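Local coordinates for Alpha/beta hydrolase fold protein (Chitinophaga pinensis, PDB 4PW0) that is probably a hydrolase of the alpha/beta hydrolase fold, likely working through a catalytic triad, though its substrate is not known, at residues 12-17 / 27-32; 53-58 / 268-273; 217-222 / 246-251. One frame throughout, in Å; residues are numbered along the deposited sequence.

Contact 1: residues 12-17 / 27-32; sequences ATAPTQ and AYRSLG
Gln17 and Tyr28 form an antiparallel hydrogen-bonded pair where residues 12-17 run against strand 24-31: Gln17 N reaches Tyr28 O at 2.8 Å, and Tyr28 N returns the bond to Gln17 O at 2.9 Å. Toward Ala14 the regular pairing gives way to a water, which donates to Pro15 O and Gln17 OE1 and accepts from Ser30 N, bridging backbones that no longer meet directly. Gln17 lays its CB over one face of the Tyr28 ring, a CH-pi contact 3.8 Å from the centroid. Arg29, next along the strand from Tyr28, is extended from CG to NE and sends NE to Thr16 OG1 at 3.0 Å, the hydroxyl lying at the guanidinium edge and only 9° out of its plane; NH2 adds a weak bond to the same oxygen. With chi1 at -53°, Thr16 holds OG1 beside its own backbone N and turned to Arg29. Small Ala14 fits CB against Leu31 CD1 at 3.8 Å. The stronger partner of Arg29 is Asp50, in a salt bridge through NH2; a guanidinium shared between carboxylate and hydroxyl is probably held firmly in rotation, so the lead-in residue Thr16 is tied to an arginine that Asp50 already holds.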
ATOM      1  N   ALA A  12      15.764  10.353  20.431  1.00 20.18           N
ATOM      2  CA  ALA A  12      16.782  10.121  21.433  1.00 21.68           C
ATOM      3  C   ALA A  12      16.809  11.213  22.508  1.00 20.82           C
ATOM      4  O   ALA A  12      17.131  10.911  23.636  1.00 22.97           O
ATOM      5  CB  ALA A  12      18.143  10.059  20.761  1.00 23.51           C
ATOM      6  N   THR A  13      16.444  12.455  22.145  1.00 20.66           N
ATOM      7  CA  THR A  13      16.637  13.593  23.049  1.00 21.46           C
ATOM      8  C   THR A  13      15.377  14.128  23.711  1.00 22.52           C
ATOM      9  O   THR A  13      15.480  14.859  24.706  1.00 24.35           O
ATOM     10  CB  THR A  13      17.363  14.738  22.323  1.00 23.91           C
ATOM     11  OG1 THR A  13      16.563  15.263  21.263  1.00 29.57           O
ATOM     12  CG2 THR A  13      18.672  14.284  21.773  1.00 27.66           C
ATOM     13  N   ALA A  14      14.186  13.759  23.230  1.00 21.79           N
ATOM     14  CA  ALA A  14      12.965  14.315  23.795  1.00 22.42           C
ATOM     15  C   ALA A  14      12.842  13.879  25.279  1.00 21.51           C
ATOM     16  O   ALA A  14      12.884  12.707  25.587  1.00 22.31           O
ATOM     17  CB  ALA A  14      11.750  13.854  22.995  1.00 21.25           C
ATOM     18  N   PRO A  15      12.649  14.845  26.233  1.00 22.05           N
ATOM     19  CA  PRO A  15      12.579  14.431  27.603  1.00 22.56           C
ATOM     20  C   PRO A  15      11.273  13.730  27.879  1.00 22.91           C
ATOM     21  O   PRO A  15      10.245  14.072  27.255  1.00 25.72           O
ATOM     22  CB  PRO A  15      12.633  15.746  28.389  1.00 29.30           C
ATOM     23  CG  PRO A  15      12.171  16.757  27.437  1.00 29.18           C
ATOM     24  CD  PRO A  15      12.656  16.294  26.081  1.00 24.22           C
ATOM     25  N   THR A  16      11.308  12.805  28.826  1.00 23.22           N
ATOM     26  CA  THR A  16      10.083  12.238  29.341  1.00 22.92           C
ATOM     27  C   THR A  16       9.395  13.311  30.202  1.00 26.30           C
ATOM     28  O   THR A  16       9.980  13.869  31.127  1.00 31.11           O
ATOM     29  CB  THR A  16      10.364  10.932  30.066  1.00 26.69           C
ATOM     30  OG1 THR A  16      11.110  10.049  29.190  1.00 26.60           O
ATOM     31  CG2 THR A  16       9.066  10.282  30.523  1.00 26.89           C
ATOM     32  N   GLN A  17       8.165  13.622  29.832  1.00 24.06           N
ATOM     33  CA  GLN A  17       7.313  14.580  30.514  1.00 24.12           C
ATOM     34  C   GLN A  17       6.202  13.855  31.253  1.00 27.01           C
ATOM     35  O   GLN A  17       5.918  12.674  30.993  1.00 24.66           O
ATOM     36  CB  GLN A  17       6.752  15.592  29.546  1.00 27.89           C
ATOM     37  CG  GLN A  17       7.830  16.379  28.818  1.00 28.89           C
ATOM     38  CD  GLN A  17       7.270  17.473  27.930  1.00 31.11           C
ATOM     39  OE1 GLN A  17       7.327  17.402  26.688  1.00 35.11           O
ATOM     40  NE2 GLN A  17       6.700  18.481  28.548  1.00 33.55           N
ATOM     41  N   ALA A  27       3.109   9.495  31.687  1.00 20.39           N
ATOM     42  CA  ALA A  27       4.393   9.770  31.103  1.00 20.92           C
ATOM     43  C   ALA A  27       4.266   9.842  29.563  1.00 20.00           C
ATOM     44  O   ALA A  27       3.597   9.012  28.930  1.00 20.25           O
ATOM     45  CB  ALA A  27       5.399   8.687  31.485  1.00 21.64           C
ATOM     46  N   TYR A  28       4.924  10.833  28.961  1.00 18.62           N
ATOM     47  CA  TYR A  28       4.840  11.026  27.536  1.00 18.70           C
ATOM     48  C   TYR A  28       6.038  11.775  27.016  1.00 21.03           C
ATOM     49  O   TYR A  28       6.836  12.340  27.790  1.00 21.79           O
ATOM     50  CB  TYR A  28       3.547  11.754  27.167  1.00 19.11           C
ATOM     51  CG  TYR A  28       3.526  13.221  27.557  1.00 21.10           C
ATOM     52  CD1 TYR A  28       3.200  13.601  28.854  1.00 22.37           C
ATOM     53  CD2 TYR A  28       3.820  14.218  26.638  1.00 21.92           C
ATOM     54  CE1 TYR A  28       3.153  14.960  29.202  1.00 23.49           C
ATOM     55  CE2 TYR A  28       3.803  15.554  26.985  1.00 26.33           C
ATOM     56  CZ  TYR A  28       3.446  15.904  28.271  1.00 24.89           C
ATOM     57  OH  TYR A  28       3.441  17.256  28.594  1.00 31.89           O
ATOM     58  N   ARG A  29       6.173  11.753  25.716  1.00 19.77           N
ATOM     59  CA  ARG A  29       7.146  12.566  24.990  1.00 19.90           C
ATOM     60  C   ARG A  29       6.514  13.232  23.798  1.00 21.10           C
ATOM     61  O   ARG A  29       5.587  12.708  23.169  1.00 21.61           O
ATOM     62  CB  ARG A  29       8.388  11.757  24.590  1.00 19.85           C
ATOM     63  CG  ARG A  29       9.042  10.985  25.696  1.00 20.92           C
ATOM     64  CD  ARG A  29      10.313  10.286  25.287  1.00 23.72           C
ATOM     65  NE  ARG A  29      10.796   9.386  26.295  1.00 23.65           N
ATOM     66  CZ  ARG A  29      11.365   8.206  26.091  1.00 22.24           C
ATOM     67  NH1 ARG A  29      11.513   7.730  24.850  1.00 23.26           N
ATOM     68  NH2 ARG A  29      11.735   7.493  27.120  1.00 22.28           N
ATOM     69  N   SER A  30       7.000  14.419  23.483  1.00 21.25           N
ATOM     70  CA  SER A  30       6.544  15.185  22.347  1.00 21.09           C
ATOM     71  C   SER A  30       7.728  15.410  21.421  1.00 23.23           C
ATOM     72  O   SER A  30       8.785  15.932  21.837  1.00 24.95           O
ATOM     73  CB  SER A  30       5.912  16.510  22.770  1.00 23.89           C
ATOM     74  OG  SER A  30       5.386  17.204  21.673  1.00 26.62           O
ATOM     75  N   LEU A  31       7.589  14.927  20.193  1.00 21.47           N
ATOM     76  CA  LEU A  31       8.620  15.041  19.191  1.00 22.82           C
ATOM     77  C   LEU A  31       8.228  15.993  18.121  1.00 22.18           C
ATOM     78  O   LEU A  31       7.050  16.188  17.802  1.00 24.94           O
ATOM     79  CB  LEU A  31       8.931  13.690  18.547  1.00 23.01           C
ATOM     80  CG  LEU A  31       9.750  12.698  19.355  1.00 26.93           C
ATOM     81  CD1 LEU A  31       9.145  12.286  20.671  1.00 29.35           C
ATOM     82  CD2 LEU A  31      10.029  11.457  18.501  1.00 27.37           C
ATOM     83  N   GLY A  32       9.264  16.586  17.511  1.00 26.08           N
ATOM     84  CA  GLY A  32       9.018  17.561  16.457  1.00 27.34           C
ATOM     85  C   GLY A  32       8.612  18.922  17.015  1.00 29.27           C
ATOM     86  O   GLY A  32       8.508  19.131  18.232  1.00 28.96           O
TER
HETATM   87  O   HOH W   1       9.011  15.539  25.339  1.00 23.98           O

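Contact 2: residues 53-58 / 268-273; sequences DPLITN and YPELFV
Pro269 puts its ring into the groove between Leu55 and Ile56, touching Leu55 CD1 through CG at 3.7 Å and Ile56 CG1 through CB at 3.8 Å. A compact ring suits the first turn of helix 269-282, where the missing N-H costs no helical bond. Ile56 spreads its two branches: CG1 crosses Pro269 at about a right angle, while CG2 comes to the edge of the Phe272 ring, 3.7 Å from CE2. That division follows from a chi1 of -64°, which sets CG1 beside the backbone N and CG2 beside the carbonyl carbon. Were Ile56 cut back to an alanine, the Phe272 edge and the Pro269 ring would probably lose the apolar branches that join them, opening a gap between the helices. Val273, one turn after Pro269, sets CG2 against the backbone of the other helix, 3.8 Å from Ile56 CA; a short branched side chain can come down on that backbone without pushing the helices apart.

The polar member of the contact is Asp53, buried, whose OD2 lies 3.5 Å from Pro269 CB. At the N-cap of helix 54-61 its OD1 accepts from Leu55 N at 3.0 Å, approached from above the carboxylate plane, while OD2 forms a salt bridge with Arg183 of helix 171-184. An aspartate suits the place because one carboxylate can serve both the helix start and the arginine. Farther out, Phe265 meets the Phe272 ring edge-to-face and also touches Ile56.

The short helical segments run nearly parallel, their axes 9.0 Å apart and 19° from alignment. Helix 171-184 lies against Leu55 and Pro269 through Arg183, Tyr257 of strand 252-257 touches Phe272, and Tyr278 of the second subunit packs on Glu270 and Leu271.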
ATOM      1  N   ASP A  53      10.088   2.822  17.269  1.00 15.92           N
ATOM      2  CA  ASP A  53      11.235   2.822  16.370  1.00 16.98           C
ATOM      3  C   ASP A  53      11.608   4.276  16.109  1.00 16.65           C
ATOM      4  O   ASP A  53      10.804   5.039  15.572  1.00 16.69           O
ATOM      5  CB  ASP A  53      10.804   2.147  15.077  1.00 16.95           C
ATOM      6  CG  ASP A  53      11.901   1.963  14.068  1.00 19.59           C
ATOM      7  OD1 ASP A  53      13.010   2.572  14.185  1.00 18.95           O
ATOM      8  OD2 ASP A  53      11.634   1.150  13.132  1.00 20.69           O
ATOM      9  N   PRO A  54      12.857   4.659  16.500  1.00 16.48           N
ATOM     10  CA  PRO A  54      13.252   6.043  16.218  1.00 18.12           C
ATOM     11  C   PRO A  54      13.221   6.448  14.754  1.00 18.42           C
ATOM     12  O   PRO A  54      12.917   7.599  14.450  1.00 19.77           O
ATOM     13  CB  PRO A  54      14.699   6.110  16.740  1.00 19.43           C
ATOM     14  CG  PRO A  54      15.186   4.731  16.807  1.00 22.80           C
ATOM     15  CD  PRO A  54      13.962   3.855  17.065  1.00 17.62           C
ATOM     16  N   LEU A  55      13.422   5.512  13.818  1.00 17.88           N
ATOM     17  CA  LEU A  55      13.274   5.910  12.426  1.00 18.96           C
ATOM     18  C   LEU A  55      11.871   6.375  12.088  1.00 19.75           C
ATOM     19  O   LEU A  55      11.661   7.273  11.283  1.00 20.46           O
ATOM     20  CB  LEU A  55      13.661   4.784  11.467  1.00 22.15           C
ATOM     21  CG  LEU A  55      15.097   4.651  11.099  1.00 24.95           C
ATOM     22  CD1 LEU A  55      15.351   3.539  10.123  1.00 21.50           C
ATOM     23  CD2 LEU A  55      15.655   5.954  10.545  1.00 29.48           C
ATOM     24  N   ILE A  56      10.887   5.729  12.727  1.00 17.67           N
ATOM     25  CA  ILE A  56       9.517   6.059  12.460  1.00 18.58           C
ATOM     26  C   ILE A  56       9.094   7.325  13.180  1.00 17.75           C
ATOM     27  O   ILE A  56       8.495   8.237  12.576  1.00 18.38           O
ATOM     28  CB  ILE A  56       8.620   4.863  12.825  1.00 17.61           C
ATOM     29  CG1 ILE A  56       8.985   3.678  11.905  1.00 17.71           C
ATOM     30  CG2 ILE A  56       7.171   5.256  12.663  1.00 19.54           C
ATOM     31  CD1 ILE A  56       8.208   2.402  12.190  1.00 19.57           C
ATOM     32  N   THR A  57       9.442   7.412  14.463  1.00 17.01           N
ATOM     33  CA  THR A  57       9.031   8.611  15.180  1.00 17.45           C
ATOM     34  C   THR A  57       9.815   9.854  14.731  1.00 18.28           C
ATOM     35  O   THR A  57       9.200  10.914  14.600  1.00 19.54           O
ATOM     36  CB  THR A  57       9.165   8.445  16.687  1.00 18.66           C
ATOM     37  OG1 THR A  57      10.523   8.167  17.030  1.00 19.24           O
ATOM     38  CG2 THR A  57       8.226   7.362  17.233  1.00 20.56           C
ATOM     39  N   ASN A  58      11.100   9.698  14.416  1.00 17.92           N
ATOM     40  CA  ASN A  58      11.828  10.816  13.825  1.00 19.76           C
ATOM     41  C   ASN A  58      11.276  11.178  12.443  1.00 20.57           C
ATOM     42  O   ASN A  58      11.096  12.363  12.103  1.00 23.35           O
ATOM     43  CB  ASN A  58      13.330  10.551  13.763  1.00 20.96           C
ATOM     44  CG  ASN A  58      13.991  10.593  15.131  1.00 19.28           C
ATOM     45  OD1 ASN A  58      13.498  11.280  16.023  1.00 22.87           O
ATOM     46  ND2 ASN A  58      15.066   9.866  15.321  1.00 22.04           N
ATOM     47  N   TYR A 268      10.300  -2.483   7.584  1.00 15.31           N
ATOM     48  CA  TYR A 268      10.443  -1.523   6.510  1.00 15.46           C
ATOM     49  C   TYR A 268      10.058  -0.114   7.009  1.00 15.25           C
ATOM     50  O   TYR A 268       9.074   0.474   6.578  1.00 15.96           O
ATOM     51  CB  TYR A 268       9.557  -1.890   5.321  1.00 16.42           C
ATOM     52  CG  TYR A 268       9.833  -3.283   4.759  1.00 15.15           C
ATOM     53  CD1 TYR A 268      10.996  -3.567   4.063  1.00 17.38           C
ATOM     54  CD2 TYR A 268       8.913  -4.293   4.925  1.00 16.45           C
ATOM     55  CE1 TYR A 268      11.219  -4.846   3.572  1.00 17.73           C
ATOM     56  CE2 TYR A 268       9.111  -5.573   4.410  1.00 16.91           C
ATOM     57  CZ  TYR A 268      10.259  -5.854   3.713  1.00 14.73           C
ATOM     58  OH  TYR A 268      10.510  -7.121   3.193  1.00 16.80           O
ATOM     59  N   PRO A 269      10.842   0.428   7.934  1.00 14.91           N
ATOM     60  CA  PRO A 269      10.459   1.676   8.558  1.00 15.60           C
ATOM     61  C   PRO A 269      10.464   2.866   7.606  1.00 15.31           C
ATOM     62  O   PRO A 269       9.630   3.775   7.751  1.00 17.09           O
ATOM     63  CB  PRO A 269      11.500   1.835   9.683  1.00 16.42           C
ATOM     64  CG  PRO A 269      12.728   1.096   9.168  1.00 17.08           C
ATOM     65  CD  PRO A 269      12.098  -0.121   8.496  1.00 15.57           C
ATOM     66  N   GLU A 270      11.406   2.922   6.672  1.00 15.33           N
ATOM     67  CA  GLU A 270      11.427   4.036   5.742  0.60 16.37           C
ATOM     68  C   GLU A 270      10.277   3.998   4.714  1.00 16.46           C
ATOM     69  O   GLU A 270       9.695   5.031   4.345  1.00 17.18           O
ATOM     70  CB  GLU A 270      12.785   4.140   5.068  0.60 19.96           C
ATOM     71  CG  GLU A 270      13.855   4.529   6.070  0.60 24.80           C
ATOM     72  CD  GLU A 270      15.133   5.012   5.447  0.60 34.82           C
ATOM     73  OE1 GLU A 270      15.568   4.442   4.429  0.60 38.23           O
ATOM     74  OE2 GLU A 270      15.700   5.964   6.013  0.60 34.74           O
ATOM     75  N   LEU A 271       9.899   2.776   4.315  1.00 16.27           N
ATOM     76  CA  LEU A 271       8.725   2.601   3.468  1.00 15.61           C
ATOM     77  C   LEU A 271       7.474   3.102   4.241  1.00 14.95           C
ATOM     78  O   LEU A 271       6.636   3.835   3.713  1.00 15.84           O
ATOM     79  CB  LEU A 271       8.574   1.140   3.106  1.00 15.39           C
ATOM     80  CG  LEU A 271       7.342   0.700   2.343  1.00 15.64           C
ATOM     81  CD1 LEU A 271       7.200   1.409   1.017  1.00 18.18           C
ATOM     82  CD2 LEU A 271       7.349  -0.828   2.157  1.00 17.03           C
ATOM     83  N   PHE A 272       7.373   2.653   5.489  1.00 14.38           N
ATOM     84  CA  PHE A 272       6.232   3.072   6.321  1.00 14.81           C
ATOM     85  C   PHE A 272       6.150   4.589   6.455  1.00 15.36           C
ATOM     86  O   PHE A 272       5.081   5.169   6.320  1.00 15.40           O
ATOM     87  CB  PHE A 272       6.309   2.408   7.695  1.00 14.90           C
ATOM     88  CG  PHE A 272       5.209   2.837   8.614  1.00 14.20           C
ATOM     89  CD1 PHE A 272       3.945   2.319   8.474  1.00 14.93           C
ATOM     90  CD2 PHE A 272       5.426   3.796   9.589  1.00 15.31           C
ATOM     91  CE1 PHE A 272       2.915   2.715   9.299  1.00 15.68           C
ATOM     92  CE2 PHE A 272       4.384   4.211  10.406  1.00 15.42           C
ATOM     93  CZ  PHE A 272       3.128   3.680  10.275  1.00 16.20           C
ATOM     94  N   VAL A 273       7.286   5.217   6.779  1.00 15.52           N
ATOM     95  CA  VAL A 273       7.288   6.686   6.909  1.00 16.36           C
ATOM     96  C   VAL A 273       6.872   7.349   5.610  1.00 16.57           C
ATOM     97  O   VAL A 273       6.055   8.272   5.599  1.00 17.51           O
ATOM     98  CB  VAL A 273       8.654   7.189   7.381  1.00 16.53           C
ATOM     99  CG1 VAL A 273       8.740   8.698   7.243  1.00 18.88           C
ATOM    100  CG2 VAL A 273       8.916   6.757   8.808  1.00 18.83           C
TER

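Contact 3: residues 217-222 / 246-251; sequences FEITSI and FKQLPD
Ile219 is the first residue of 217-222 to meet the other segment, packing on Gln248 and Leu249. Just before it, Glu218 shares a water with it: the water accepts from Ile219 N and donates to Glu218 OE1, with a weak further bond to Gln248 OE1. Glu218 O also starts the short 3-10 turn, accepting both Ser221 N and, at 2.6 Å in the carbonyl plane, Ser221 OG; a serine can thus grip the turn with backbone and hydroxyl together.

In the conformers described here, one of two for each of Ile219, Thr220, Ile222 and Gln248, the CG2 branch of Ile219, anti to the backbone N, meets Leu249 CD2 at 3.6 Å and Gln248 CB at 3.7 Å. The glutamine's aliphatic part therefore packs on the isoleucine, while its NE2 bonds to Glu244 of the same helix. Beyond the contact, Gln117 of helix 111-122 and Pro137 also touch Ile219, which suits a branched apolar residue here.

The contact joins the approach to strand 226-231, the first strand of a beta-alpha-beta crossover in the alpha/beta hydrolase sheet, to the end of its helix, 240-248, which leads on to strand 252-257.

Thr220 is the residue nearest Leu249 in the backbone register, with CA atoms 4.9 Å apart. Its CA also makes a CA-H...O contact with Gln248 O at 3.4 Å, covering a carbonyl at the C-terminal end of the helix. Thr220 O in turn lies 3.5 Å from Pro250 CD.

Ile222 finishes the turn, its N bonding to Ile219 O, and lays CB against Leu249 CD2 at 3.8 Å. CD2 thus touches both isoleucines, one branch of the leucine reaching the pair. Ile222 O lies 3.2 Å from Pro250 CD and also accepts a bond from a water that takes the N-H of Asp251.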
ATOM      1  N   PHE A 217     -19.490  -2.477  17.905  1.00 23.68           N
ATOM      2  CA  PHE A 217     -19.781  -1.436  16.928  1.00 23.60           C
ATOM      3  C   PHE A 217     -19.452  -1.961  15.547  1.00 22.87           C
ATOM      4  O   PHE A 217     -18.755  -2.963  15.387  1.00 23.64           O
ATOM      5  CB  PHE A 217     -19.009  -0.142  17.249  1.00 26.83           C
ATOM      6  CG  PHE A 217     -17.522  -0.258  17.062  1.00 24.72           C
ATOM      7  CD1 PHE A 217     -16.696  -0.722  18.094  1.00 25.60           C
ATOM      8  CD2 PHE A 217     -16.937   0.098  15.857  1.00 24.92           C
ATOM      9  CE1 PHE A 217     -15.334  -0.835  17.907  1.00 25.54           C
ATOM     10  CE2 PHE A 217     -15.581  -0.019  15.698  1.00 25.62           C
ATOM     11  CZ  PHE A 217     -14.786  -0.468  16.716  1.00 26.07           C
ATOM     12  N   GLU A 218     -20.012  -1.311  14.528  1.00 25.19           N
ATOM     13  CA  GLU A 218     -19.821  -1.697  13.144  1.00 25.69           C
ATOM     14  C   GLU A 218     -18.583  -1.004  12.594  1.00 23.40           C
ATOM     15  O   GLU A 218     -18.495   0.204  12.656  1.00 24.54           O
ATOM     16  CB  GLU A 218     -21.041  -1.272  12.313  1.00 28.93           C
ATOM     17  CG  GLU A 218     -22.273  -2.075  12.687  1.00 34.08           C
ATOM     18  CD  GLU A 218     -22.109  -3.540  12.337  1.00 40.81           C
ATOM     19  OE1 GLU A 218     -21.382  -3.875  11.369  1.00 62.69           O
ATOM     20  OE2 GLU A 218     -22.746  -4.372  13.013  1.00 73.48           O
ATOM     21  N   ILE A 219     -17.647  -1.795  12.074  1.00 25.76           N
ATOM     22  CA  ILE A 219     -16.442  -1.226  11.452  0.70 25.94           C
ATOM     23  C   ILE A 219     -16.815  -0.283  10.314  1.00 23.13           C
ATOM     24  O   ILE A 219     -16.187   0.745  10.119  1.00 22.28           O
ATOM     25  CB  ILE A 219     -15.492  -2.341  10.917  0.70 29.51           C
ATOM     26  CG1 ILE A 219     -14.730  -2.964  12.071  0.70 40.86           C
ATOM     27  CG2 ILE A 219     -14.470  -1.774   9.916  0.70 30.41           C
ATOM     28  CD1 ILE A 219     -13.852  -1.977  12.800  0.70 47.95           C
ATOM     29  N   THR A 220     -17.874  -0.618   9.575  1.00 23.16           N
ATOM     30  CA  THR A 220     -18.328   0.168   8.449  0.60 24.36           C
ATOM     31  C   THR A 220     -18.698   1.589   8.845  1.00 22.14           C
ATOM     32  O   THR A 220     -18.716   2.483   8.014  1.00 25.10           O
ATOM     33  CB  THR A 220     -19.553  -0.505   7.786  0.60 27.20           C
ATOM     34  OG1 THR A 220     -20.598  -0.758   8.769  0.60 29.36           O
ATOM     35  CG2 THR A 220     -19.136  -1.819   7.083  0.60 27.85           C
ATOM     36  N   SER A 221     -18.998   1.798  10.146  1.00 22.07           N
ATOM     37  CA  SER A 221     -19.362   3.119  10.626  1.00 24.42           C
ATOM     38  C   SER A 221     -18.201   4.078  10.870  1.00 22.07           C
ATOM     39  O   SER A 221     -18.408   5.268  11.122  1.00 25.35           O
ATOM     40  CB  SER A 221     -20.195   3.023  11.906  1.00 24.57           C
ATOM     41  OG  SER A 221     -19.416   2.615  13.036  1.00 26.54           O
ATOM     42  N   ILE A 222     -16.950   3.579  10.787  1.00 20.48           N
ATOM     43  CA  ILE A 222     -15.811   4.463  10.964  0.60 20.23           C
ATOM     44  C   ILE A 222     -15.555   5.129   9.609  1.00 21.78           C
ATOM     45  O   ILE A 222     -15.088   4.486   8.679  1.00 21.01           O
ATOM     46  CB  ILE A 222     -14.573   3.672  11.429  0.60 19.15           C
ATOM     47  CG1 ILE A 222     -14.768   3.175  12.876  0.60 20.70           C
ATOM     48  CG2 ILE A 222     -13.340   4.526  11.289  0.60 19.38           C
ATOM     49  CD1 ILE A 222     -13.702   2.218  13.355  0.60 22.12           C
ATOM     50  N   PHE A 246      -9.814  -3.461   5.494  1.00 14.91           N
ATOM     51  CA  PHE A 246      -9.884  -2.713   4.238  1.00 15.40           C
ATOM     52  C   PHE A 246     -11.256  -2.908   3.555  1.00 15.68           C
ATOM     53  O   PHE A 246     -11.856  -1.935   3.051  1.00 16.35           O
ATOM     54  CB  PHE A 246      -8.784  -3.192   3.278  1.00 15.72           C
ATOM     55  CG  PHE A 246      -8.924  -2.661   1.873  1.00 14.63           C
ATOM     56  CD1 PHE A 246      -8.541  -1.365   1.548  1.00 15.30           C
ATOM     57  CD2 PHE A 246      -9.475  -3.463   0.891  1.00 15.41           C
ATOM     58  CE1 PHE A 246      -8.748  -0.870   0.273  1.00 15.03           C
ATOM     59  CE2 PHE A 246      -9.676  -2.968  -0.375  1.00 15.81           C
ATOM     60  CZ  PHE A 246      -9.297  -1.661  -0.681  1.00 14.90           C
ATOM     61  N   LYS A 247     -11.768  -4.147   3.553  1.00 15.85           N
ATOM     62  CA  LYS A 247     -13.070  -4.421   2.940  1.00 17.54           C
ATOM     63  C   LYS A 247     -14.213  -3.723   3.658  1.00 18.18           C
ATOM     64  O   LYS A 247     -15.131  -3.215   3.010  1.00 19.96           O
ATOM     65  CB  LYS A 247     -13.361  -5.913   2.924  1.00 19.40           C
ATOM     66  CG  LYS A 247     -12.497  -6.654   1.949  1.00 20.10           C
ATOM     67  CD  LYS A 247     -13.027  -8.029   1.637  1.00 30.09           C
ATOM     68  CE  LYS A 247     -12.946  -8.965   2.743  1.00 34.29           C
ATOM     69  NZ  LYS A 247     -13.581 -10.234   2.265  1.00 50.80           N
ATOM     70  N   GLN A 248     -14.171  -3.698   4.982  1.00 17.24           N
ATOM     71  CA  GLN A 248     -15.285  -3.213   5.759  0.60 18.54           C
ATOM     72  C   GLN A 248     -15.280  -1.704   5.944  1.00 18.18           C
ATOM     73  O   GLN A 248     -16.330  -1.081   5.974  1.00 20.64           O
ATOM     74  CB  GLN A 248     -15.367  -3.945   7.100  0.60 19.05           C
ATOM     75  CG  GLN A 248     -15.655  -5.448   6.982  0.60 19.81           C
ATOM     76  CD  GLN A 248     -15.610  -6.165   8.332  0.60 27.43           C
ATOM     77  OE1 GLN A 248     -16.212  -5.709   9.279  0.60 29.57           O
ATOM     78  NE2 GLN A 248     -14.893  -7.296   8.404  0.60 27.80           N
ATOM     79  N   LEU A 249     -14.100  -1.097   6.060  1.00 17.56           N
ATOM     80  CA  LEU A 249     -13.992   0.336   6.185  1.00 17.41           C
ATOM     81  C   LEU A 249     -14.355   1.023   4.873  1.00 18.22           C
ATOM     82  O   LEU A 249     -14.058   0.505   3.808  1.00 19.08           O
ATOM     83  CB  LEU A 249     -12.564   0.739   6.590  1.00 17.79           C
ATOM     84  CG  LEU A 249     -12.196   0.396   8.046  1.00 17.22           C
ATOM     85  CD1 LEU A 249     -10.692   0.483   8.232  1.00 17.16           C
ATOM     86  CD2 LEU A 249     -12.883   1.336   9.029  1.00 19.68           C
ATOM     87  N   PRO A 250     -15.022   2.174   4.955  1.00 19.20           N
ATOM     88  CA  PRO A 250     -15.394   2.852   3.703  1.00 19.54           C
ATOM     89  C   PRO A 250     -14.277   3.633   3.034  1.00 18.55           C
ATOM     90  O   PRO A 250     -14.340   3.849   1.821  1.00 20.46           O
ATOM     91  CB  PRO A 250     -16.509   3.762   4.154  1.00 20.47           C
ATOM     92  CG  PRO A 250     -16.266   4.041   5.616  1.00 21.12           C
ATOM     93  CD  PRO A 250     -15.736   2.719   6.129  1.00 19.98           C
ATOM     94  N   ASP A 251     -13.282   4.076   3.798  1.00 17.68           N
ATOM     95  CA  ASP A 251     -12.216   4.925   3.260  1.00 16.79           C
ATOM     96  C   ASP A 251     -10.838   4.522   3.786  1.00 16.62           C
ATOM     97  O   ASP A 251     -10.124   5.333   4.349  1.00 18.72           O
ATOM     98  CB  ASP A 251     -12.485   6.417   3.535  1.00 17.14           C
ATOM     99  CG  ASP A 251     -11.563   7.337   2.771  1.00 17.25           C
ATOM    100  OD1 ASP A 251     -11.071   6.916   1.681  1.00 19.83           O
ATOM    101  OD2 ASP A 251     -11.321   8.480   3.259  1.00 20.06           O
TER
HETATM  102  O   HOH W   2     -18.246  -4.668  11.756  1.00 39.48           O
HETATM  103  O   HOH W   3     -12.990   4.501   6.678  1.00 19.00           O

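In the fold
The contacts lie at three places around one alpha/beta hydrolase sheet. Contact 1 comes first along the chain and closes before contact 2 opens; contact 3 falls between the two segments of contact 2. Contact 1 lies at the end of the sheet carrying strand 17-21, contact 3 beside strand 252-257 at the other end, with centres about 33 Å apart on opposite sides of the chain's centre. Contact 2 joins helices 54-61 and 269-282; its centre is about 17 Å from that of contact 1, which it touches through Leu31 on Thr57, and about 27 Å from that of contact 3. Contacts 2 and 3 both reach the second subunit, linking the packing of the fold to the dimer.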